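Long-range contacts in cytoplasmic protein (Cryptococcus neoformans var. grubii serotype A, PDB 7LPO), which probably hydrolyses the beta-glucosidic bond of steryl glucosides, as a fungal sterylglucosidase of glycoside hydrolase family 5: residues 217-222 with 232-237; 466-471 with 494-499; 671-676 with 705-710. All blocks are in the same frame, centred on the assembly; numbering follows the deposited sequence.

Contact 1: 217-222 with 232-237; sequences AGKTYA and IQDFLQ
With chi1 of Q233 at 173° its side chain runs out straight from its helix toward G218 and K219, while K219, bent at chi3 (-84°), crosses it at about a right angle and carries its amine on to D234. The two segments form an antiparallel helix pair, the end of helix 206-221 against the start of helix 232-254, with local axes 8.1 Å apart. The first helix is kinked here, and K219 N has no bond to the preceding turn. Q233 OE1 serves instead as acceptor for K219 N, at 2.9 Å, in the carbonyl plane and nearly straight at 169°. The same oxygen accepts from a water that also bonds T220 OG1, tying the last turn to the amide a second time. G218, having no side chain, lets the helices close to 4.7 Å between its CA and that of Q233. The aliphatic part of K219 lies across one face of the Q233 amide, with K219 CE 3.2 Å from Q233 NE2. Beyond it the salt bridge closes: K219 NZ meets D234 OD1 at 3.1 Å, on the syn side but somewhat out of the carboxylate plane, and D234 OD2 more weakly at 3.3 Å.

Contact 2: 466-471 with 494-499; sequences WFNADA and RKMIQG
Two methyls of the facing helix approach the N468 amide from the same face, I497 CD1 near the nitrogen, 3.9 Å from N468 ND2, and M496 CE toward CB, 4.0 Å from N468 CB. The amide is held at both of its polar atoms: N468 OD1 accepts from A469 N at 2.6 Å, in the carbonyl plane and on a lone pair, and N468 ND2 is hydrogen-bonded to D455 OD1. M496 CE also sits squarely over the A469 carbonyl group, 3.3 Å from A469 C and 3.4 Å from A469 O. M496 gets there by leaving its helix with CG opposite the backbone N (chi1 -177°) and then folding at chi2 and chi3, which lays its thioether along the strand. Strand 467-469 pairs antiparallel with strand 486-488, and after a short link the chain enters helix 490-512, which packs on the first strand with local axes 9.1 Å apart at 21°, meets helix 547-559 through I497 and leads to strand 518-522 of the family 5 catalytic barrel. Where strand 467-469 ends, D470 forms an inverse gamma turn and N-caps helix 471-475, its OD1 accepting from G473 N and its OD2 bonded to Y479 OH. M496 SD rests against the apolar side of this cap, 3.4 Å from D470 CA and 3.6 Å from D470 CB.

Contact 3: 671-676 with 705-710; sequences VATVGI and VYTEIY
A classic beta bulge marks the pairing of strands 669-673 and 707-710 in the C-terminal domain of this family 5 enzyme: V671 and A672 both stand opposite E708. The E708 carbonyl serves both amides, A672 N at 3.3 Å with a nearly straight N-H (168°), in the carbonyl plane and on a lone pair, and V671 N through a weak bond, bent to 124°. E708 N returns a bond of 2.8 Å to A672 O, completing an antiparallel hydrogen-bonded pair. Here the chain turns a corner, and through backbone bonds of V671 to V37 and of T673 to S35, strand 669-673 links strand 707-710 of the C-terminal domain to strand 35-43, which runs parallel to the barrel strands 98-104 and 567-570. The side chains of A672 and E708 lie on the same face of the sheet. Past the bulge a side chain takes over from the backbone: the V674 amide gives its hydrogen to T707 OG1 at 3.1 Å. With chi1 of T707 at -62°, OG1 is turned to V674 while CG2 lies 3.3 Å from A672 O. T673 lies alongside T707. Polar ends here also bond beyond the two strands, the T707 hydroxyl to Y754 OH, that of T673 to Y691 OH, and the E708 carboxylate to R34 in a salt bridge. Apolar contacts finish both ends, V671 CG2 lying 4.2 Å from Y710 CB, and V674 CG2 4.0 Å from V705 CG1.

The three contacts follow one another in series along the chain and none touches another. Contact 1 and contact 3 lie on opposite sides of the chain's centre, with their own centres about 48 Å apart; contact 2 is about 40 Å from contact 1 and about 30 Å from contact 3, centre to centre. Contacts 2 and 3 come nearest, about 15 Å between closest atoms. Contacts 1 and 2 involve helices that precede strands of the catalytic barrel, whereas contact 3 belongs to the C-terminal domain, whose strand 669-673 pairs with strand 35-43. In family 5 enzymes the active site lies at the C-terminal ends of the barrel strands, and none of the three contacts contains a barrel strand.

Contact 1: 217-222 with 232-237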
# COMPACT_ATOMS: atom_id res chain seq x y z
N ALA A 217 3.28 -3.23 -21.40
CA ALA A 217 3.18 -2.80 -22.79
C ALA A 217 4.29 -3.35 -23.68
O ALA A 217 4.59 -2.74 -24.71
CB ALA A 217 3.19 -1.26 -22.86
N GLY A 218 4.90 -4.48 -23.30
CA GLY A 218 5.94 -5.06 -24.14
C GLY A 218 5.51 -5.29 -25.57
O GLY A 218 6.31 -5.14 -26.50
N LYS A 219 4.25 -5.65 -25.79
CA LYS A 219 3.79 -5.93 -27.15
C LYS A 219 3.77 -4.68 -28.02
O LYS A 219 3.82 -4.78 -29.25
CB LYS A 219 2.40 -6.57 -27.13
CG LYS A 219 2.40 -8.01 -26.65
CD LYS A 219 0.99 -8.61 -26.64
CE LYS A 219 0.24 -8.24 -25.37
NZ LYS A 219 -0.96 -9.11 -25.13
N THR A 220 3.70 -3.50 -27.41
CA THR A 220 3.67 -2.24 -28.13
C THR A 220 5.06 -1.66 -28.34
O THR A 220 5.37 -1.19 -29.44
CB THR A 220 2.80 -1.23 -27.37
OG1 THR A 220 1.46 -1.73 -27.28
CG2 THR A 220 2.79 0.15 -28.05
N TYR A 221 5.91 -1.71 -27.32
CA TYR A 221 7.19 -1.01 -27.34
C TYR A 221 8.39 -1.93 -27.44
O TYR A 221 9.47 -1.45 -27.79
CB TYR A 221 7.33 -0.13 -26.09
CG TYR A 221 6.24 0.91 -26.01
CD1 TYR A 221 6.17 1.93 -26.94
CD2 TYR A 221 5.26 0.86 -25.03
CE1 TYR A 221 5.15 2.88 -26.89
CE2 TYR A 221 4.26 1.78 -24.96
CZ TYR A 221 4.20 2.79 -25.90
OH TYR A 221 3.18 3.73 -25.84
N ALA A 222 8.25 -3.22 -27.14
CA ALA A 222 9.34 -4.19 -27.29
C ALA A 222 8.83 -5.43 -28.03
O ALA A 222 8.88 -6.54 -27.51
CB ALA A 222 9.92 -4.58 -25.93
N ILE A 232 7.26 -10.85 -23.94
CA ILE A 232 7.60 -10.73 -22.52
C ILE A 232 6.44 -10.17 -21.71
O ILE A 232 6.26 -10.53 -20.54
CB ILE A 232 8.87 -9.86 -22.37
CG1 ILE A 232 9.33 -9.79 -20.92
CG2 ILE A 232 8.63 -8.46 -22.91
CD1 ILE A 232 9.52 -11.13 -20.27
N GLN A 233 5.61 -9.32 -22.32
CA GLN A 233 4.46 -8.77 -21.60
C GLN A 233 3.52 -9.88 -21.13
O GLN A 233 3.07 -9.88 -19.98
CB GLN A 233 3.71 -7.77 -22.48
CG GLN A 233 2.41 -7.25 -21.90
CD GLN A 233 1.59 -6.44 -22.89
OE1 GLN A 233 2.13 -5.85 -23.83
NE2 GLN A 233 0.27 -6.41 -22.69
N ASP A 234 3.19 -10.82 -22.02
CA ASP A 234 2.29 -11.91 -21.65
C ASP A 234 2.97 -12.89 -20.70
O ASP A 234 2.36 -13.35 -19.73
CB ASP A 234 1.79 -12.63 -22.91
CG ASP A 234 0.69 -11.85 -23.63
OD1 ASP A 234 -0.08 -11.13 -22.96
OD2 ASP A 234 0.60 -11.96 -24.88
N PHE A 235 4.23 -13.21 -20.97
CA PHE A 235 4.98 -14.09 -20.07
C PHE A 235 4.92 -13.57 -18.64
O PHE A 235 4.50 -14.28 -17.72
CB PHE A 235 6.42 -14.20 -20.58
CG PHE A 235 7.27 -15.18 -19.83
CD1 PHE A 235 7.97 -14.78 -18.70
CD2 PHE A 235 7.39 -16.49 -20.25
CE1 PHE A 235 8.77 -15.68 -18.01
CE2 PHE A 235 8.17 -17.39 -19.56
CZ PHE A 235 8.86 -16.98 -18.45
N LEU A 236 5.29 -12.30 -18.42
CA LEU A 236 5.31 -11.76 -17.06
C LEU A 236 3.90 -11.67 -16.48
O LEU A 236 3.67 -12.10 -15.34
CB LEU A 236 5.98 -10.39 -17.04
CG LEU A 236 7.47 -10.37 -17.39
CD1 LEU A 236 8.06 -8.96 -17.45
CD2 LEU A 236 8.26 -11.23 -16.40
N GLN A 237 2.94 -11.12 -17.23
CA GLN A 237 1.60 -10.96 -16.67
C GLN A 237 0.95 -12.32 -16.40
O GLN A 237 0.31 -12.50 -15.36
CB GLN A 237 0.71 -10.14 -17.61
CG GLN A 237 1.04 -8.65 -17.66
CD GLN A 237 -0.13 -7.79 -18.15
OE1 GLN A 237 -1.30 -8.04 -17.82
NE2 GLN A 237 0.19 -6.75 -18.92
O HOH W 1 0.90 -3.69 -25.31

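Contact 2: 466-471 with 494-499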
# COMPACT_ATOMS: atom_id res chain seq x y z
N TRP A 466 5.67 22.55 10.65
CA TRP A 466 4.70 23.59 10.98
C TRP A 466 4.01 24.13 9.74
O TRP A 466 3.12 24.98 9.86
CB TRP A 466 5.38 24.73 11.76
CG TRP A 466 6.61 25.28 11.11
CD1 TRP A 466 7.90 24.90 11.35
CD2 TRP A 466 6.68 26.32 10.12
NE1 TRP A 466 8.76 25.62 10.56
CE2 TRP A 466 8.04 26.50 9.80
CE3 TRP A 466 5.73 27.11 9.48
CZ2 TRP A 466 8.47 27.43 8.85
CZ3 TRP A 466 6.15 28.04 8.55
CH2 TRP A 466 7.51 28.18 8.24
N PHE A 467 4.42 23.67 8.56
CA PHE A 467 3.77 23.97 7.30
C PHE A 467 3.51 22.67 6.56
O PHE A 467 4.06 21.62 6.89
CB PHE A 467 4.65 24.87 6.42
CG PHE A 467 5.96 24.22 6.05
CD1 PHE A 467 7.04 24.29 6.91
CD2 PHE A 467 6.09 23.52 4.87
CE1 PHE A 467 8.24 23.69 6.60
CE2 PHE A 467 7.29 22.90 4.55
CZ PHE A 467 8.37 22.99 5.42
N ASN A 468 2.66 22.74 5.54
CA ASN A 468 2.43 21.61 4.65
C ASN A 468 1.85 22.19 3.37
O ASN A 468 1.67 23.40 3.25
CB ASN A 468 1.53 20.55 5.29
CG ASN A 468 1.77 19.16 4.72
OD1 ASN A 468 1.99 18.99 3.51
ND2 ASN A 468 1.74 18.14 5.58
N ALA A 469 1.57 21.32 2.41
CA ALA A 469 1.09 21.77 1.12
C ALA A 469 0.17 20.73 0.52
O ALA A 469 0.32 19.52 0.76
CB ALA A 469 2.25 22.07 0.17
N ASP A 470 -0.78 21.21 -0.28
CA ASP A 470 -1.81 20.36 -0.87
C ASP A 470 -1.25 19.70 -2.12
O ASP A 470 -1.39 20.20 -3.24
CB ASP A 470 -3.05 21.19 -1.19
CG ASP A 470 -4.11 20.40 -1.93
OD1 ASP A 470 -4.00 19.15 -2.00
OD2 ASP A 470 -5.05 21.03 -2.44
N ALA A 471 -0.65 18.51 -1.94
CA ALA A 471 0.07 17.86 -3.03
C ALA A 471 -0.88 17.37 -4.12
O ALA A 471 -0.53 17.39 -5.31
CB ALA A 471 0.91 16.70 -2.49
N ARG A 494 -4.58 20.43 8.94
CA ARG A 494 -5.51 19.32 9.09
C ARG A 494 -6.67 19.43 8.11
O ARG A 494 -7.04 18.45 7.46
CB ARG A 494 -6.02 19.27 10.53
CG ARG A 494 -4.97 18.80 11.52
CD ARG A 494 -5.36 19.12 12.94
NE ARG A 494 -6.55 18.39 13.37
CZ ARG A 494 -6.54 17.22 14.00
NH1 ARG A 494 -5.39 16.61 14.28
NH2 ARG A 494 -7.69 16.66 14.36
N LYS A 495 -7.24 20.63 7.99
CA LYS A 495 -8.37 20.81 7.08
C LYS A 495 -7.95 20.55 5.64
O LYS A 495 -8.71 19.98 4.85
CB LYS A 495 -8.92 22.23 7.22
CG LYS A 495 -10.16 22.51 6.39
CD LYS A 495 -10.71 23.91 6.71
CE LYS A 495 -11.94 24.24 5.87
NZ LYS A 495 -11.84 25.60 5.24
N MET A 496 -6.73 20.95 5.28
CA MET A 496 -6.25 20.75 3.92
C MET A 496 -6.08 19.27 3.61
O MET A 496 -6.50 18.80 2.54
CB MET A 496 -4.93 21.51 3.74
CG MET A 496 -4.37 21.45 2.35
SD MET A 496 -3.20 20.10 2.23
CE MET A 496 -1.82 20.77 3.15
N ILE A 497 -5.49 18.50 4.54
CA ILE A 497 -5.29 17.08 4.29
C ILE A 497 -6.63 16.35 4.25
O ILE A 497 -6.84 15.46 3.42
CB ILE A 497 -4.33 16.48 5.34
CG1 ILE A 497 -3.01 17.23 5.25
CG2 ILE A 497 -4.15 14.98 5.11
CD1 ILE A 497 -1.82 16.51 5.79
N GLN A 498 -7.57 16.74 5.10
CA GLN A 498 -8.91 16.17 5.02
C GLN A 498 -9.53 16.48 3.66
O GLN A 498 -10.27 15.65 3.11
CB GLN A 498 -9.77 16.72 6.15
CG GLN A 498 -11.10 16.03 6.30
CD GLN A 498 -11.87 16.55 7.49
OE1 GLN A 498 -12.65 17.48 7.37
NE2 GLN A 498 -11.63 15.96 8.66
N GLY A 499 -9.25 17.66 3.11
CA GLY A 499 -9.73 17.97 1.77
C GLY A 499 -9.11 17.10 0.70
O GLY A 499 -9.77 16.76 -0.28

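Contact 3: 671-676 with 705-710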
# COMPACT_ATOMS: atom_id res chain seq x y z
N VAL A 671 -18.70 1.32 13.98
CA VAL A 671 -18.47 0.08 13.25
C VAL A 671 -19.63 -0.24 12.32
O VAL A 671 -19.43 -0.74 11.20
CB VAL A 671 -18.22 -1.07 14.24
CG1 VAL A 671 -18.18 -2.39 13.51
CG2 VAL A 671 -16.93 -0.84 15.02
N ALA A 672 -20.86 0.04 12.75
CA ALA A 672 -22.04 -0.29 11.96
C ALA A 672 -23.14 0.69 12.32
O ALA A 672 -23.35 1.00 13.49
CB ALA A 672 -22.51 -1.72 12.20
N THR A 673 -23.83 1.18 11.29
CA THR A 673 -24.74 2.31 11.47
C THR A 673 -26.06 2.06 10.77
O THR A 673 -26.09 1.67 9.59
CB THR A 673 -24.12 3.60 10.92
OG1 THR A 673 -23.00 3.97 11.72
CG2 THR A 673 -25.15 4.70 10.93
N VAL A 674 -27.15 2.30 11.49
CA VAL A 674 -28.48 2.37 10.90
C VAL A 674 -28.59 3.75 10.27
O VAL A 674 -28.75 4.75 10.98
CB VAL A 674 -29.58 2.11 11.93
CG1 VAL A 674 -30.94 2.39 11.31
CG2 VAL A 674 -29.48 0.68 12.46
N GLY A 675 -28.50 3.82 8.96
CA GLY A 675 -28.40 5.08 8.25
C GLY A 675 -27.05 5.24 7.59
O GLY A 675 -26.29 4.29 7.41
N ILE A 676 -26.74 6.48 7.24
CA ILE A 676 -25.55 6.84 6.47
C ILE A 676 -24.64 7.69 7.35
O ILE A 676 -25.09 8.72 7.87
CB ILE A 676 -25.92 7.59 5.18
CG1 ILE A 676 -26.78 6.72 4.27
CG2 ILE A 676 -24.66 8.04 4.45
CD1 ILE A 676 -26.11 5.43 3.83
N VAL A 705 -31.23 -4.55 15.34
CA VAL A 705 -30.58 -3.80 14.27
C VAL A 705 -30.40 -2.37 14.78
O VAL A 705 -31.33 -1.57 14.77
CB VAL A 705 -31.37 -3.82 12.97
CG1 VAL A 705 -30.63 -3.09 11.87
CG2 VAL A 705 -31.65 -5.27 12.57
N TYR A 706 -29.18 -2.06 15.22
CA TYR A 706 -28.87 -0.79 15.86
C TYR A 706 -27.47 -0.37 15.45
O TYR A 706 -26.72 -1.12 14.80
CB TYR A 706 -28.96 -0.93 17.39
CG TYR A 706 -28.25 -2.16 17.84
CD1 TYR A 706 -26.88 -2.14 18.07
CD2 TYR A 706 -28.92 -3.37 17.98
CE1 TYR A 706 -26.20 -3.27 18.45
CE2 TYR A 706 -28.24 -4.53 18.36
CZ TYR A 706 -26.88 -4.47 18.60
OH TYR A 706 -26.18 -5.59 18.97
N THR A 707 -27.10 0.84 15.84
CA THR A 707 -25.78 1.38 15.58
C THR A 707 -24.81 0.95 16.67
O THR A 707 -25.14 0.97 17.87
CB THR A 707 -25.86 2.90 15.49
OG1 THR A 707 -26.72 3.26 14.40
CG2 THR A 707 -24.49 3.52 15.30
N GLU A 708 -23.61 0.55 16.25
CA GLU A 708 -22.54 0.12 17.15
C GLU A 708 -21.33 1.01 16.94
O GLU A 708 -20.90 1.22 15.80
CB GLU A 708 -22.15 -1.34 16.91
CG GLU A 708 -23.25 -2.34 17.16
CD GLU A 708 -22.81 -3.78 16.92
OE1 GLU A 708 -21.98 -4.29 17.72
OE2 GLU A 708 -23.29 -4.40 15.95
N ILE A 709 -20.78 1.51 18.03
CA ILE A 709 -19.66 2.43 18.03
C ILE A 709 -18.58 1.84 18.93
O ILE A 709 -18.87 1.36 20.03
CB ILE A 709 -20.08 3.83 18.51
CG1 ILE A 709 -20.86 4.55 17.41
CG2 ILE A 709 -18.87 4.63 18.94
CD1 ILE A 709 -21.76 5.68 17.91
N TYR A 710 -17.33 1.88 18.46
CA TYR A 710 -16.18 1.49 19.26
C TYR A 710 -15.71 2.68 20.08
O TYR A 710 -15.46 3.76 19.53
CB TYR A 710 -15.06 0.98 18.35
CG TYR A 710 -13.71 0.82 19.04
CD1 TYR A 710 -13.48 -0.25 19.89
CD2 TYR A 710 -12.68 1.71 18.80
CE1 TYR A 710 -12.25 -0.41 20.51
CE2 TYR A 710 -11.46 1.57 19.42
CZ TYR A 710 -11.24 0.51 20.27
OH TYR A 710 -10.02 0.35 20.87